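Local structure of tail lysozyme, putative (Geobacter sulfurreducens, 2IA7) at residues Glu36-Ile41 with Glu81-Trp86; Gly43-Glu48 with Gly58-Val63; Gly73-Glu78 with Val95-Arg100; Gly105-Asp110 with Phe128-Ser133. The protein is of unknown function but is related to gp25 baseplate wedge proteins and is probably a lysozyme-like component of a phage-tail-like assembly. All blocks are in the same frame, centred on the assembly; numbering follows the deposited sequence.

In the fold
From the N-terminal side, helix 30-42 opens interaction 1, which closes only when the last turns of helix 69-86 come back against it. Interaction 2 is nested inside that loop and closes a shorter one between the two helices. Interaction 3 opens at 73-78 on helix 69-86, before interaction 1 closes at 81-86, and closes at 95-100 on strand 90-98, so the two cross. Interaction 4 follows in series and joins strands 106-115 and 120-129. Interactions 3 and 4 meet at neighbouring strands of one antiparallel sheet. Interaction 2 touches both, through Ile59 on Ile75 and on Phe128. Together they tie two helices and their connecting loop to the sheet.

Interaction 1: Glu36-Ile41 with Glu81-Trp86; sequences ESIRII and EALILW
Ile38 and Ile41 of helix 30-42 meet Ala82, Leu83 and Trp86 near the end of helix 69-86. The segment axes come within 10.1 Å and their N-to-C directions lie 123° apart. The nearest CA atoms belong to Ile38 and Leu83, with Ile41 and Ala82 next. No hydrogen bond crosses, and the contact is apolar. Ile41 CG1 lies beside the backbone N (chi1 -64°), which leaves CG2 anti to it and puts the two branches on different partners. Ile41 CG2 rests on Ala82 CB at 3.8 Å and also reaches Leu83 CD2. The other branch ends at Ile41 CD1, 3.6 Å from Trp86 CB. It therefore meets the root of the tryptophan side chain, while the indole runs away from helix 30-42. Leu83 CD2 also touches Ile38 CG2 at 3.9 Å, and these two side chains cross at about a right angle. One leucine methyl thus bridges two isoleucines a helical turn apart. Around this buried seam, Phe55 meets the Trp86 ring edge-to-face and also touches Ile41. The sheet closes one side of the contact: Ile38 packs on Ile90, Tyr113 and Leu124, and Leu83 on Leu92 of strand 90-98 and Ile111 of strand 106-115.

Interaction 2: Gly43-Glu48 with Gly58-Val63; sequences GTARGE and GIHDRV
Arg46 and Asp61 form a salt bridge between two parts of the long loop that joins helix 30-42 to helix 69-86. Residues 45-48 make a type II beta turn, and residues 58-61 form a short 3-10 segment. The Arg46 chain is bent at chi3 (-67°), which brings the guanidinium over to the 3-10 segment. Arg46 NH2 donates to Asp61 OD2 at 3.1 Å, and the oxygen is met nearly along its C-O axis. Arg46 NE makes a weak second bond to the same oxygen. The guanidinium and carboxylate planes are only 19° apart, although the two side chains cross at about a right angle. Gly58 CA lies over one face of the guanidinium, 3.4 Å from Arg46 NH2, and the lack of a side chain there lets the group lie close.

His60 carries the other half of the contact. Its CG stands beside the backbone N (chi1 -62°), and the ring extends along Gly43 to Ala45. Ala45 N lies over one face and Ile59 CG2 over the opposite face. His60 CB touches Ala45 CB at 3.5 Å, where the two backbones are nearest. The ring is also fixed by a hydrogen bond from His60 NE2 to Leu42 O, so this loop residue reaches back to the end of helix 30-42. The turn is closed by the backbone bond from Glu48 N to Ala45 O. The Glu48 carboxylate folds back as well, and Glu48 OE1 accepts from Ala45 N at 3.1 Å, with the N-H arriving from above the carboxylate plane.

Interaction 3: Gly73-Glu78 with Val95-Arg100; sequences GLIENE and VTASPR
Glu76 of helix 69-86 reaches across to the backbone of strand 90-98. The segment axes approach to 7.3 Å, with N-to-C directions 136° apart, and Glu76 CA lies nearest Val95 CA. The side chain leaves the helix toward the strand. Glu76 CB meets the Val95 side chain at CG1, 4.1 Å away. CG stands anti to the carbonyl carbon (chi1 -73°), and beyond it the chain is extended. Glu76 CG passes close to the backbone, 3.4 Å from Val95 O. The carboxyl carbon, Glu76 CD, lies about equally far from Val95 O and Ala97 N. At the tip the two oxygens part. Glu76 OE2 takes the amide of Ala97 N at 2.8 Å, with an almost straight N-H...O angle of 174°. It uses the anti lone pair, the one away from OE1. The same oxygen also lies against Thr96 CA. Glu76 OE1 turns to a water, which sits 2.7 Å from Val95 O and makes a longer contact of 3.3 Å with OE1.

Van der Waals contacts flank this polar link. Val95 CG1 packs against Glu76 O at 3.6 Å, while Ala97 CB and Ile75 CG2 make an apolar pair. Ile109 of strand 106-115 touches Ile75, Val95 and Ala97, so helix and sheet share one buried layer. The backbones of Thr96 and Ser98 bond to Asp110 and Leu108 of strand 106-115, so the amide of Ala97 points the other way. Strand 90-98 is an outermost strand within the chain. The Glu76 carboxylate therefore takes the place of a strand partner for the Ala97 amide, and ties helix 69-86 to the sheet by a nearly straight bond.

Interaction 4: Gly105-Asp110 with Phe128-Ser133; sequences GRLLID and FYLKES
Gly105 O is gripped by two donors, Leu130 N at 2.8 Å and a water. The water also donates to Leu130 O, so it closes a small bridge beside the direct bond. This is the open end of the antiparallel beta hairpin made by strands 106-115 and 120-129. Further in, Leu107 and Phe128 form a hydrogen-bonded pair. Leu107 N donates to Phe128 O, and Phe128 N donates back to Leu107 O, both at 2.9 Å. Next to it toward the open end, Arg106 and Tyr129 form a non-hydrogen-bonded pair. Their side chains share one face of the sheet and lie side by side, pointing the same way. Arg106 CD meets Tyr129 CE2 at 3.5 Å, and the guanidinium plane is turned 69° from the ring. Arg106 NE goes on to a salt bridge with Glu101. Leu107, Ile109 and Phe128 lie on the other face, toward helix 69-86, where Leu107 and Ile109 touch Ile75. Ile59 of the loop before that helix packs on Phe128. The Phe128 ring is turned (chi2 -69°) to put its edge toward Ile109, and Phe128 CD2 lies 3.7 Å from Ile109 CG1.

Interaction 1: Glu36-Ile41 with Glu81-Trp86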
loop_
_atom_site.group_PDB
_atom_site.type_symbol
_atom_site.label_atom_id
_atom_site.label_comp_id
_atom_site.label_asym_id
_atom_site.label_seq_id
_atom_site.Cartn_x
_atom_site.Cartn_y
_atom_site.Cartn_z
ATOM N N GLU A 36 -3.423 -7.973 -6.172
ATOM C CA GLU A 36 -3.498 -8.716 -4.918
ATOM C C GLU A 36 -2.215 -8.590 -4.095
ATOM O O GLU A 36 -2.260 -8.416 -2.896
ATOM C CB GLU A 36 -3.826 -10.167 -5.216
ATOM C CG GLU A 36 -4.076 -10.998 -4.000
ATOM C CD GLU A 36 -4.382 -12.431 -4.371
ATOM O OE1 GLU A 36 -3.430 -13.187 -4.556
ATOM O OE2 GLU A 36 -5.572 -12.771 -4.503
ATOM N N SER A 37 -1.088 -8.707 -4.767
ATOM C CA SER A 37 0.223 -8.556 -4.137
ATOM C C SER A 37 0.396 -7.177 -3.452
ATOM O O SER A 37 0.821 -7.096 -2.298
ATOM C CB SER A 37 1.353 -8.771 -5.151
ATOM O OG SER A 37 2.606 -8.487 -4.535
ATOM N N ILE A 38 0.028 -6.116 -4.156
ATOM C CA ILE A 38 0.008 -4.787 -3.599
ATOM C C ILE A 38 -0.818 -4.758 -2.306
ATOM O O ILE A 38 -0.342 -4.289 -1.268
ATOM C CB ILE A 38 -0.530 -3.733 -4.568
ATOM C CG1 ILE A 38 0.473 -3.542 -5.718
ATOM C CG2 ILE A 38 -0.696 -2.404 -3.872
ATOM C CD1 ILE A 38 -0.127 -2.753 -6.911
ATOM N N ARG A 39 -1.978 -5.345 -2.342
ATOM C CA ARG A 39 -2.816 -5.347 -1.153
ATOM C C ARG A 39 -2.224 -6.148 -0.021
ATOM O O ARG A 39 -2.380 -5.801 1.143
ATOM C CB ARG A 39 -4.231 -5.823 -1.486
ATOM C CG ARG A 39 -4.980 -4.903 -2.449
ATOM C CD ARG A 39 -6.414 -5.336 -2.715
ATOM N NE ARG A 39 -6.615 -6.641 -3.359
ATOM C CZ ARG A 39 -6.796 -6.870 -4.666
ATOM N NH1 ARG A 39 -6.922 -5.895 -5.553
ATOM N NH2 ARG A 39 -7.021 -8.118 -5.049
ATOM N N ILE A 40 -1.618 -7.293 -0.345
ATOM C CA ILE A 40 -0.928 -8.120 0.660
ATOM C C ILE A 40 0.196 -7.369 1.309
ATOM O O ILE A 40 0.307 -7.337 2.527
ATOM C CB ILE A 40 -0.416 -9.436 0.069
ATOM C CG1 ILE A 40 -1.585 -10.344 -0.327
ATOM C CG2 ILE A 40 0.469 -10.178 1.015
ATOM C CD1 ILE A 40 -1.181 -11.467 -1.271
ATOM N N ILE A 41 1.028 -6.747 0.502
ATOM C CA ILE A 41 2.173 -6.028 1.030
ATOM C C ILE A 41 1.791 -4.909 1.975
ATOM O O ILE A 41 2.316 -4.803 3.071
ATOM C CB ILE A 41 3.041 -5.450 -0.120
ATOM C CG1 ILE A 41 3.633 -6.580 -0.944
ATOM C CG2 ILE A 41 4.140 -4.504 0.424
ATOM C CD1 ILE A 41 3.976 -6.182 -2.348
ATOM N N GLU A 81 8.108 2.692 -0.601
ATOM C CA GLU A 81 9.249 1.828 -0.328
ATOM C C GLU A 81 8.890 0.357 -0.231
ATOM O O GLU A 81 9.620 -0.503 -0.710
ATOM C CB GLU A 81 9.966 2.281 0.916
ATOM C CG GLU A 81 10.674 3.597 0.794
ATOM C CD GLU A 81 11.849 3.672 -0.190
ATOM O OE1 GLU A 81 12.296 2.709 -0.867
ATOM O OE2 GLU A 81 12.395 4.800 -0.276
ATOM N N ALA A 82 7.771 0.056 0.377
ATOM C CA ALA A 82 7.298 -1.319 0.494
ATOM C C ALA A 82 6.989 -1.931 -0.849
ATOM O O ALA A 82 7.342 -3.091 -1.093
ATOM C CB ALA A 82 6.096 -1.370 1.420
ATOM N N LEU A 83 6.355 -1.181 -1.746
ATOM C CA LEU A 83 6.038 -1.656 -3.107
ATOM C C LEU A 83 7.232 -1.838 -4.021
ATOM O O LEU A 83 7.304 -2.778 -4.825
ATOM C CB LEU A 83 4.923 -0.810 -3.726
ATOM C CG LEU A 83 3.598 -0.844 -2.942
ATOM C CD1 LEU A 83 2.518 -0.032 -3.685
ATOM C CD2 LEU A 83 3.036 -2.228 -2.694
ATOM N N ILE A 84 8.188 -0.932 -3.874
ATOM C CA ILE A 84 9.459 -1.035 -4.620
ATOM C C ILE A 84 10.235 -2.258 -4.219
ATOM O O ILE A 84 10.742 -2.970 -5.050
ATOM C CB ILE A 84 10.302 0.208 -4.413
ATOM C CG1 ILE A 84 9.630 1.359 -5.135
ATOM C CG2 ILE A 84 11.755 -0.006 -4.903
ATOM C CD1 ILE A 84 10.234 2.706 -4.781
ATOM N N LEU A 85 10.312 -2.516 -2.927
ATOM C CA LEU A 85 11.004 -3.672 -2.426
ATOM C C LEU A 85 10.283 -4.970 -2.780
ATOM O O LEU A 85 10.958 -5.931 -3.199
ATOM C CB LEU A 85 11.169 -3.544 -0.928
ATOM C CG LEU A 85 11.971 -4.637 -0.243
ATOM C CD1 LEU A 85 13.378 -4.794 -0.833
ATOM C CD2 LEU A 85 12.046 -4.310 1.245
ATOM N N TRP A 86 8.980 -5.082 -2.565
ATOM C CA TRP A 86 8.287 -6.373 -2.608
ATOM C C TRP A 86 7.477 -6.621 -3.865
ATOM O O TRP A 86 7.015 -7.735 -4.044
ATOM C CB TRP A 86 7.407 -6.510 -1.368
ATOM C CG TRP A 86 8.217 -6.532 -0.126
ATOM C CD1 TRP A 86 8.272 -5.589 0.843
ATOM C CD2 TRP A 86 9.149 -7.559 0.262
ATOM N NE1 TRP A 86 9.175 -5.975 1.841
ATOM C CE2 TRP A 86 9.704 -7.181 1.496
ATOM C CE3 TRP A 86 9.522 -8.787 -0.306
ATOM C CZ2 TRP A 86 10.657 -7.956 2.154
ATOM C CZ3 TRP A 86 10.452 -9.560 0.365
ATOM C CH2 TRP A 86 10.998 -9.139 1.579
#

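Interaction 2: Gly43-Glu48 with Gly58-Val63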
loop_
_atom_site.group_PDB
_atom_site.type_symbol
_atom_site.label_atom_id
_atom_site.label_comp_id
_atom_site.label_asym_id
_atom_site.label_seq_id
_atom_site.Cartn_x
_atom_site.Cartn_y
_atom_site.Cartn_z
ATOM N N GLY A 43 -1.012 -4.495 3.551
ATOM C CA GLY A 43 -1.779 -5.006 4.695
ATOM C C GLY A 43 -1.017 -5.866 5.681
ATOM O O GLY A 43 -1.620 -6.380 6.641
ATOM N N THR A 44 0.278 -6.047 5.471
ATOM C CA THR A 44 1.101 -6.869 6.325
ATOM C C THR A 44 2.104 -6.008 7.085
ATOM O O THR A 44 2.879 -5.238 6.525
ATOM C CB THR A 44 1.866 -7.978 5.529
ATOM O OG1 THR A 44 0.923 -8.743 4.772
ATOM C CG2 THR A 44 2.656 -8.920 6.457
ATOM N N ALA A 45 2.078 -6.144 8.424
ATOM C CA ALA A 45 3.088 -5.569 9.259
ATOM C C ALA A 45 4.346 -6.404 9.216
ATOM O O ALA A 45 4.283 -7.617 9.193
ATOM C CB ALA A 45 2.582 -5.500 10.710
ATOM N N ARG A 46 5.494 -5.756 9.245
ATOM C CA ARG A 46 6.762 -6.449 9.363
ATOM C C ARG A 46 6.759 -7.207 10.665
ATOM O O ARG A 46 6.327 -6.666 11.688
ATOM C CB ARG A 46 7.899 -5.437 9.278
ATOM C CG ARG A 46 8.010 -4.852 7.875
ATOM C CD ARG A 46 9.235 -4.006 7.632
ATOM N NE ARG A 46 9.202 -2.786 8.423
ATOM C CZ ARG A 46 9.637 -1.585 8.021
ATOM N NH1 ARG A 46 10.141 -1.395 6.801
ATOM N NH2 ARG A 46 9.556 -0.550 8.854
ATOM N N GLY A 47 7.172 -8.471 10.605
ATOM C CA GLY A 47 7.100 -9.374 11.748
ATOM C C GLY A 47 5.873 -10.262 11.812
ATOM O O GLY A 47 5.862 -11.233 12.581
ATOM N N GLU A 48 4.858 -9.963 11.003
ATOM C CA GLU A 48 3.600 -10.714 10.962
ATOM C C GLU A 48 3.832 -12.108 10.411
ATOM O O GLU A 48 3.277 -13.086 10.913
ATOM C CB GLU A 48 2.576 -9.966 10.113
ATOM C CG GLU A 48 1.154 -10.529 10.074
ATOM C CD GLU A 48 0.098 -9.564 9.381
ATOM O OE1 GLU A 48 0.140 -8.272 9.519
ATOM O OE2 GLU A 48 -0.821 -10.132 8.715
ATOM N N GLY A 58 6.070 -0.541 6.436
ATOM C CA GLY A 58 6.433 0.117 7.665
ATOM C C GLY A 58 5.370 0.988 8.288
ATOM O O GLY A 58 5.510 1.379 9.436
ATOM N N ILE A 59 4.306 1.315 7.554
ATOM C CA ILE A 59 3.224 2.111 8.107
ATOM C C ILE A 59 2.635 1.497 9.390
ATOM O O ILE A 59 2.238 2.235 10.304
ATOM C CB ILE A 59 2.115 2.359 7.072
ATOM C CG1 ILE A 59 1.320 3.616 7.456
ATOM C CG2 ILE A 59 1.248 1.127 6.896
ATOM C CD1 ILE A 59 2.225 4.852 7.626
ATOM N N HIS A 60 2.638 0.165 9.491
ATOM C CA HIS A 60 2.083 -0.530 10.639
ATOM C C HIS A 60 2.916 -0.330 11.901
ATOM O O HIS A 60 2.420 -0.605 12.981
ATOM C CB HIS A 60 1.937 -2.034 10.324
ATOM C CG HIS A 60 0.985 -2.312 9.190
ATOM N ND1 HIS A 60 -0.377 -2.418 9.367
ATOM C CD2 HIS A 60 1.201 -2.449 7.867
ATOM C CE1 HIS A 60 -0.954 -2.642 8.195
ATOM N NE2 HIS A 60 -0.017 -2.663 7.268
ATOM N N ASP A 61 4.168 0.120 11.776
ATOM C CA ASP A 61 5.015 0.396 12.947
ATOM C C ASP A 61 4.800 1.794 13.565
ATOM O O ASP A 61 5.294 2.069 14.650
ATOM C CB ASP A 61 6.470 0.243 12.578
ATOM C CG ASP A 61 6.793 -1.153 12.074
ATOM O OD1 ASP A 61 6.296 -2.126 12.676
ATOM O OD2 ASP A 61 7.539 -1.275 11.087
ATOM N N ARG A 62 4.046 2.648 12.887
ATOM C CA ARG A 62 3.964 4.050 13.254
ATOM C C ARG A 62 2.818 4.323 14.216
ATOM O O ARG A 62 1.768 3.731 14.081
ATOM C CB ARG A 62 3.717 4.880 12.020
ATOM C CG ARG A 62 4.788 4.775 10.949
ATOM C CD ARG A 62 5.656 5.996 10.980
ATOM N NE ARG A 62 6.769 5.915 10.030
ATOM C CZ ARG A 62 7.878 6.653 10.163
ATOM N NH1 ARG A 62 7.975 7.506 11.160
ATOM N NH2 ARG A 62 8.865 6.540 9.292
ATOM N N VAL A 63 3.034 5.248 15.152
ATOM C CA VAL A 63 1.949 5.844 15.945
ATOM C C VAL A 63 1.985 7.326 15.664
ATOM O O VAL A 63 3.064 7.903 15.614
ATOM C CB VAL A 63 2.105 5.584 17.450
ATOM C CG1 VAL A 63 0.902 6.145 18.208
ATOM C CG2 VAL A 63 2.231 4.096 17.713
#

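Interaction 3: Gly73-Glu78 with Val95-Arg100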
loop_
_atom_site.group_PDB
_atom_site.type_symbol
_atom_site.label_atom_id
_atom_site.label_comp_id
_atom_site.label_asym_id
_atom_site.label_seq_id
_atom_site.Cartn_x
_atom_site.Cartn_y
_atom_site.Cartn_z
ATOM N N GLY A 73 2.765 12.728 3.344
ATOM C CA GLY A 73 3.903 12.378 2.519
ATOM C C GLY A 73 4.735 11.254 3.087
ATOM O O GLY A 73 5.211 10.393 2.368
ATOM N N LEU A 74 4.898 11.223 4.386
ATOM C CA LEU A 74 5.589 10.138 5.055
ATOM C C LEU A 74 4.875 8.814 4.828
ATOM O O LEU A 74 5.550 7.819 4.458
ATOM C CB LEU A 74 5.673 10.456 6.521
ATOM C CG LEU A 74 6.449 9.525 7.431
ATOM C CD1 LEU A 74 7.022 10.261 8.596
ATOM C CD2 LEU A 74 5.512 8.438 7.906
ATOM N N ILE A 75 3.541 8.811 4.964
ATOM C CA ILE A 75 2.693 7.648 4.707
ATOM C C ILE A 75 2.828 7.185 3.262
ATOM O O ILE A 75 3.091 6.017 3.000
ATOM C CB ILE A 75 1.256 7.932 5.068
ATOM C CG1 ILE A 75 1.201 8.155 6.589
ATOM C CG2 ILE A 75 0.314 6.844 4.567
ATOM C CD1 ILE A 75 -0.114 8.901 6.995
ATOM N N GLU A 76 2.789 8.135 2.352
ATOM C CA GLU A 76 3.031 7.873 0.951
ATOM C C GLU A 76 4.350 7.170 0.728
ATOM O O GLU A 76 4.432 6.242 -0.067
ATOM C CB GLU A 76 2.981 9.172 0.145
ATOM C CG GLU A 76 1.581 9.730 -0.038
ATOM C CD GLU A 76 1.540 11.223 -0.334
ATOM O OE1 GLU A 76 2.622 11.856 -0.498
ATOM O OE2 GLU A 76 0.436 11.772 -0.354
ATOM N N ASN A 77 5.401 7.645 1.352
ATOM C CA ASN A 77 6.709 7.154 1.010
ATOM C C ASN A 77 6.992 5.808 1.677
ATOM O O ASN A 77 7.685 4.975 1.089
ATOM C CB ASN A 77 7.733 8.227 1.375
ATOM C CG ASN A 77 7.594 9.472 0.491
ATOM O OD1 ASN A 77 7.063 9.387 -0.629
ATOM N ND2 ASN A 77 8.054 10.630 0.979
ATOM N N GLU A 78 6.322 5.525 2.785
ATOM C CA GLU A 78 6.339 4.181 3.358
ATOM C C GLU A 78 5.683 3.174 2.401
ATOM O O GLU A 78 6.152 2.027 2.220
ATOM C CB GLU A 78 5.622 4.134 4.697
ATOM C CG GLU A 78 6.406 4.780 5.814
ATOM C CD GLU A 78 7.284 3.822 6.536
ATOM O OE1 GLU A 78 7.760 2.842 5.950
ATOM O OE2 GLU A 78 7.509 4.078 7.713
ATOM N N VAL A 95 1.801 7.989 -5.894
ATOM C CA VAL A 95 1.281 7.509 -4.607
ATOM C C VAL A 95 0.809 8.739 -3.835
ATOM O O VAL A 95 1.636 9.581 -3.449
ATOM C CB VAL A 95 2.310 6.681 -3.802
ATOM C CG1 VAL A 95 1.712 6.257 -2.465
ATOM C CG2 VAL A 95 2.744 5.448 -4.629
ATOM N N THR A 96 -0.486 8.824 -3.549
ATOM C CA THR A 96 -1.059 9.966 -2.804
ATOM C C THR A 96 -1.982 9.491 -1.703
ATOM O O THR A 96 -2.896 8.675 -1.926
ATOM C CB THR A 96 -1.945 10.832 -3.757
ATOM O OG1 THR A 96 -1.155 11.249 -4.858
ATOM C CG2 THR A 96 -2.571 12.062 -3.040
ATOM N N ALA A 97 -1.768 10.011 -0.508
ATOM C CA ALA A 97 -2.620 9.730 0.641
ATOM C C ALA A 97 -3.673 10.783 0.784
ATOM O O ALA A 97 -3.397 11.897 1.192
ATOM C CB ALA A 97 -1.740 9.645 1.919
ATOM N N SER A 98 -4.906 10.435 0.463
ATOM C CA SER A 98 -5.982 11.403 0.475
ATOM C C SER A 98 -6.787 11.322 1.765
ATOM O O SER A 98 -7.157 10.252 2.181
ATOM C CB SER A 98 -6.939 11.120 -0.678
ATOM O OG SER A 98 -8.102 11.915 -0.508
ATOM N N PRO A 99 -7.142 12.458 2.349
ATOM C CA PRO A 99 -8.034 12.469 3.496
ATOM C C PRO A 99 -9.510 12.580 3.088
ATOM O O PRO A 99 -10.392 12.946 3.922
ATOM C CB PRO A 99 -7.583 13.743 4.220
ATOM C CG PRO A 99 -7.214 14.656 3.101
ATOM C CD PRO A 99 -6.687 13.802 1.976
ATOM N N ARG A 100 -9.865 12.206 1.855
ATOM C CA ARG A 100 -11.249 12.448 1.392
ATOM C C ARG A 100 -12.310 11.642 2.152
ATOM O O ARG A 100 -13.505 12.032 2.156
ATOM C CB ARG A 100 -11.384 12.286 -0.115
ATOM C CG ARG A 100 -11.202 10.897 -0.660
ATOM C CD ARG A 100 -11.537 10.755 -2.137
ATOM N NE ARG A 100 -11.176 9.430 -2.618
ATOM C CZ ARG A 100 -10.003 9.080 -3.147
ATOM N NH1 ARG A 100 -9.011 9.950 -3.268
ATOM N NH2 ARG A 100 -9.776 7.829 -3.468
HETATM O O HOH W 1 3.832 11.102 -3.462
#

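Interaction 4: Gly105-Asp110 with Phe128-Ser133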
loop_
_atom_site.group_PDB
_atom_site.type_symbol
_atom_site.label_atom_id
_atom_site.label_comp_id
_atom_site.label_asym_id
_atom_site.label_seq_id
_atom_site.Cartn_x
_atom_site.Cartn_y
_atom_site.Cartn_z
ATOM N N GLY A 105 -12.981 7.990 9.185
ATOM C CA GLY A 105 -11.835 7.342 9.824
ATOM C C GLY A 105 -10.946 6.523 8.883
ATOM O O GLY A 105 -10.292 5.542 9.297
ATOM N N ARG A 106 -10.913 6.920 7.611
ATOM C CA ARG A 106 -10.046 6.251 6.658
ATOM C C ARG A 106 -9.115 7.243 5.996
ATOM O O ARG A 106 -9.463 8.393 5.815
ATOM C CB ARG A 106 -10.877 5.521 5.618
ATOM C CG ARG A 106 -11.711 4.370 6.178
ATOM C CD ARG A 106 -12.396 3.607 5.093
ATOM N NE ARG A 106 -13.494 4.394 4.547
ATOM C CZ ARG A 106 -14.736 4.400 5.023
ATOM N NH1 ARG A 106 -15.070 3.668 6.077
ATOM N NH2 ARG A 106 -15.656 5.160 4.447
ATOM N N LEU A 107 -7.925 6.758 5.637
ATOM C CA LEU A 107 -6.984 7.452 4.785
ATOM C C LEU A 107 -6.821 6.557 3.564
ATOM O O LEU A 107 -6.416 5.397 3.700
ATOM C CB LEU A 107 -5.609 7.658 5.430
ATOM C CG LEU A 107 -5.368 8.846 6.357
ATOM C CD1 LEU A 107 -3.978 8.699 6.956
ATOM C CD2 LEU A 107 -5.466 10.149 5.568
ATOM N N LEU A 108 -7.103 7.093 2.375
ATOM C CA LEU A 108 -7.077 6.307 1.147
ATOM C C LEU A 108 -5.788 6.572 0.412
ATOM O O LEU A 108 -5.425 7.753 0.209
ATOM C CB LEU A 108 -8.296 6.659 0.286
ATOM C CG LEU A 108 -9.648 6.326 0.889
ATOM C CD1 LEU A 108 -10.763 6.757 -0.103
ATOM C CD2 LEU A 108 -9.852 4.873 1.355
ATOM N N ILE A 109 -5.090 5.519 -0.027
ATOM C CA ILE A 109 -3.863 5.674 -0.814
ATOM C C ILE A 109 -4.215 5.422 -2.249
ATOM O O ILE A 109 -4.598 4.333 -2.625
ATOM C CB ILE A 109 -2.742 4.752 -0.384
ATOM C CG1 ILE A 109 -2.673 4.744 1.157
ATOM C CG2 ILE A 109 -1.473 5.197 -1.039
ATOM C CD1 ILE A 109 -2.352 6.055 1.843
ATOM N N ASP A 110 -4.153 6.470 -3.066
ATOM C CA ASP A 110 -4.361 6.371 -4.505
ATOM C C ASP A 110 -3.005 6.064 -5.143
ATOM O O ASP A 110 -2.077 6.857 -5.064
ATOM C CB ASP A 110 -4.898 7.672 -5.020
ATOM C CG ASP A 110 -6.265 8.022 -4.411
ATOM O OD1 ASP A 110 -7.167 7.204 -4.464
ATOM O OD2 ASP A 110 -6.391 9.235 -4.000
ATOM N N PHE A 128 -6.503 2.651 4.467
ATOM C CA PHE A 128 -6.004 2.519 5.845
ATOM C C PHE A 128 -7.064 3.080 6.793
ATOM O O PHE A 128 -7.809 3.971 6.451
ATOM C CB PHE A 128 -4.672 3.220 6.052
ATOM C CG PHE A 128 -3.498 2.490 5.467
ATOM C CD1 PHE A 128 -3.057 1.302 6.004
ATOM C CD2 PHE A 128 -2.784 3.041 4.427
ATOM C CE1 PHE A 128 -1.947 0.638 5.476
ATOM C CE2 PHE A 128 -1.680 2.379 3.895
ATOM C CZ PHE A 128 -1.267 1.179 4.429
ATOM N N TYR A 129 -7.197 2.449 7.952
ATOM C CA TYR A 129 -8.233 2.784 8.921
ATOM C C TYR A 129 -7.554 3.413 10.101
ATOM O O TYR A 129 -6.642 2.821 10.666
ATOM C CB TYR A 129 -8.971 1.506 9.362
ATOM C CG TYR A 129 -9.746 0.910 8.254
ATOM C CD1 TYR A 129 -9.133 0.126 7.317
ATOM C CD2 TYR A 129 -11.084 1.188 8.085
ATOM C CE1 TYR A 129 -9.832 -0.376 6.226
ATOM C CE2 TYR A 129 -11.783 0.693 7.013
ATOM C CZ TYR A 129 -11.157 -0.081 6.083
ATOM O OH TYR A 129 -11.859 -0.564 5.015
ATOM N N LEU A 130 -7.958 4.627 10.458
ATOM C CA LEU A 130 -7.395 5.310 11.620
ATOM C C LEU A 130 -8.016 4.760 12.874
ATOM O O LEU A 130 -9.240 4.803 13.011
ATOM C CB LEU A 130 -7.677 6.801 11.548
ATOM C CG LEU A 130 -6.949 7.555 10.458
ATOM C CD1 LEU A 130 -7.790 8.773 10.019
ATOM C CD2 LEU A 130 -5.573 7.943 10.958
ATOM N N LYS A 131 -7.211 4.154 13.735
ATOM C CA LYS A 131 -7.748 3.537 14.959
ATOM C C LYS A 131 -6.975 4.017 16.155
ATOM O O LYS A 131 -5.822 4.419 16.033
ATOM C CB LYS A 131 -7.625 2.006 14.914
ATOM C CG LYS A 131 -8.138 1.311 13.676
ATOM C CD LYS A 131 -9.623 1.066 13.660
ATOM C CE LYS A 131 -9.878 -0.044 12.628
ATOM N NZ LYS A 131 -11.250 -0.391 12.518
ATOM N N GLU A 132 -7.602 3.935 17.331
ATOM C CA GLU A 132 -6.894 4.171 18.594
ATOM C C GLU A 132 -5.666 3.269 18.723
ATOM O O GLU A 132 -5.705 2.101 18.338
ATOM C CB GLU A 132 -7.848 3.971 19.772
ATOM C CG GLU A 132 -8.965 5.038 19.827
ATOM N N SER A 133 -4.578 3.829 19.240
ATOM C CA SER A 133 -3.284 3.134 19.333
ATOM C C SER A 133 -3.336 1.822 20.132
ATOM O O SER A 133 -2.806 0.797 19.698
ATOM C CB SER A 133 -2.235 4.066 19.978
HETATM O O HOH W 2 -11.394 3.512 11.278
#